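Local structure of Ton_1535 (Thermococcus onnurineus, 3ZPJ) at residues I204-T209 / Q217-L222. The protein is of unknown function but folds as an all-helical alpha-solenoid with an unusual left-handed helical turn. Sequence-based numbering, arbitrary orientation.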
loop_
_atom_site.group_PDB
_atom_site.type_symbol
_atom_site.label_atom_id
_atom_site.label_comp_id
_atom_site.label_asym_id
_atom_site.label_seq_id
_atom_site.Cartn_x
_atom_site.Cartn_y
_atom_site.Cartn_z
ATOM N N ILE A 204 -4.944 5.249 5.723
ATOM C CA ILE A 204 -5.772 5.627 4.582
ATOM C C ILE A 204 -5.569 7.101 4.214
ATOM O O ILE A 204 -5.443 7.430 3.029
ATOM C CB ILE A 204 -7.253 5.336 4.847
ATOM C CG1 ILE A 204 -7.490 3.818 4.842
ATOM C CG2 ILE A 204 -8.120 6.022 3.796
ATOM C CD1 ILE A 204 -8.850 3.389 5.412
ATOM N N GLU A 205 -5.501 7.983 5.218
ATOM C CA GLU A 205 -5.210 9.399 4.938
ATOM C C GLU A 205 -3.829 9.492 4.305
ATOM O O GLU A 205 -3.617 10.234 3.366
ATOM C CB GLU A 205 -5.212 10.265 6.200
ATOM C CG GLU A 205 -6.509 10.322 6.985
ATOM C CD GLU A 205 -6.384 11.212 8.232
ATOM O OE1 GLU A 205 -5.747 12.288 8.138
ATOM O OE2 GLU A 205 -6.900 10.826 9.307
ATOM N N LEU A 206 -2.891 8.713 4.829
ATOM C CA LEU A 206 -1.543 8.720 4.306
ATOM C C LEU A 206 -1.537 8.206 2.868
ATOM O O LEU A 206 -1.021 8.869 1.983
ATOM C CB LEU A 206 -0.612 7.904 5.206
ATOM C CG LEU A 206 0.804 7.619 4.698
ATOM C CD1 LEU A 206 1.496 8.865 4.184
ATOM C CD2 LEU A 206 1.613 7.024 5.845
ATOM N N ALA A 207 -2.127 7.039 2.622
ATOM C CA ALA A 207 -2.153 6.539 1.255
ATOM C C ALA A 207 -2.832 7.540 0.307
ATOM O O ALA A 207 -2.417 7.690 -0.836
ATOM C CB ALA A 207 -2.843 5.175 1.171
ATOM N N LYS A 208 -3.871 8.216 0.791
ATOM C CA LYS A 208 -4.597 9.191 -0.022
ATOM C C LYS A 208 -3.775 10.443 -0.278
ATOM O O LYS A 208 -3.853 11.023 -1.352
ATOM C CB LYS A 208 -5.923 9.590 0.637
ATOM C CG LYS A 208 -7.105 8.757 0.211
ATOM C CD LYS A 208 -8.327 9.050 1.076
ATOM C CE LYS A 208 -9.416 8.002 0.851
ATOM N NZ LYS A 208 -10.552 8.134 1.832
ATOM N N THR A 209 -2.994 10.855 0.714
ATOM C CA THR A 209 -2.221 12.088 0.633
ATOM C C THR A 209 -0.986 11.875 -0.233
ATOM O O THR A 209 -0.681 12.680 -1.115
ATOM C CB THR A 209 -1.740 12.537 2.017
ATOM O OG1 THR A 209 -2.847 12.567 2.933
ATOM C CG2 THR A 209 -1.091 13.922 1.930
ATOM N N GLN A 217 7.386 1.375 0.683
ATOM C CA GLN A 217 8.510 1.694 1.575
ATOM C C GLN A 217 8.534 3.189 1.939
ATOM O O GLN A 217 9.075 3.588 2.977
ATOM C CB GLN A 217 9.847 1.266 0.955
ATOM C CG GLN A 217 10.209 1.993 -0.332
ATOM C CD GLN A 217 9.751 1.272 -1.604
ATOM O OE1 GLN A 217 8.656 0.680 -1.670
ATOM N NE2 GLN A 217 10.593 1.336 -2.631
ATOM N N ILE A 218 7.936 3.999 1.073
ATOM C CA ILE A 218 7.773 5.425 1.316
ATOM C C ILE A 218 6.671 5.642 2.357
ATOM O O ILE A 218 6.861 6.386 3.316
ATOM C CB ILE A 218 7.481 6.200 -0.017
ATOM C CG1 ILE A 218 8.773 6.390 -0.816
ATOM C CG2 ILE A 218 6.858 7.552 0.247
ATOM C CD1 ILE A 218 8.549 6.540 -2.308
ATOM N N ARG A 219 5.521 4.996 2.182
ATOM C CA ARG A 219 4.449 5.154 3.161
ATOM C C ARG A 219 4.917 4.661 4.520
ATOM O O ARG A 219 4.662 5.325 5.536
ATOM C CB ARG A 219 3.153 4.471 2.718
ATOM C CG ARG A 219 2.620 4.997 1.387
ATOM C CD ARG A 219 1.122 4.787 1.267
ATOM N NE ARG A 219 0.721 3.474 1.768
ATOM C CZ ARG A 219 0.912 2.336 1.107
ATOM N NH1 ARG A 219 1.519 2.364 -0.079
ATOM N NH2 ARG A 219 0.511 1.171 1.630
ATOM N N ALA A 220 5.635 3.528 4.527
ATOM C CA ALA A 220 6.198 2.985 5.773
ATOM C C ALA A 220 7.146 3.971 6.470
ATOM O O ALA A 220 7.133 4.111 7.690
ATOM C CB ALA A 220 6.913 1.658 5.526
ATOM N N ALA A 221 7.971 4.659 5.693
ATOM C CA ALA A 221 8.879 5.628 6.282
ATOM C C ALA A 221 8.111 6.821 6.852
ATOM O O ALA A 221 8.420 7.310 7.944
ATOM C CB ALA A 221 9.913 6.087 5.259
ATOM N N LEU A 222 7.106 7.285 6.116
ATOM C CA LEU A 222 6.360 8.477 6.519
ATOM C C LEU A 222 5.629 8.229 7.822
ATOM O O LEU A 222 5.604 9.085 8.712
ATOM C CB LEU A 222 5.373 8.877 5.424
ATOM C CG LEU A 222 6.107 9.466 4.220
ATOM C CD1 LEU A 222 5.155 9.887 3.119
ATOM C CD2 LEU A 222 6.958 10.662 4.687
#
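R219, its guanidinium held by hydrogen bonds from NH2 to Y181 OH and from NH1 to L172 O, lays its CD against A207; weak hydrogen bonds run from NH2 to G169 O and from NH1 to G214 O. CD comes 3.7 Å from A207 CA, and NE of R219 stands 4.0 Å from A207 CB, which meets the guanidinium obliquely. The chain bends about CG-CD (chi3 -42°), with CD against the alanine and the charged end directed to its partners beyond the two segments; these bonds probably fix the rotation of the buried group. Next to the stem, L206 points its two methyls at different residues of 217-222. Its CD2 rests 3.5 Å from the backbone O of R219, and its CD1 meets L222 CD1 at 3.9 Å, the two leucines crossing at a slant. CG of L206, anti to its N (chi1 171°), directs the branch toward helix 216-223. The segment axes approach to 10.5 Å, with 127° between their N-to-C directions. The contact joins the C-terminal end of helix 194-209 to the short helix 216-223, about 8 Å from the chain centre (centre to centre); helix 174-190 packs on A207 and R219, helix 240-256 on L206 through W253, and helix 227-237 on L222.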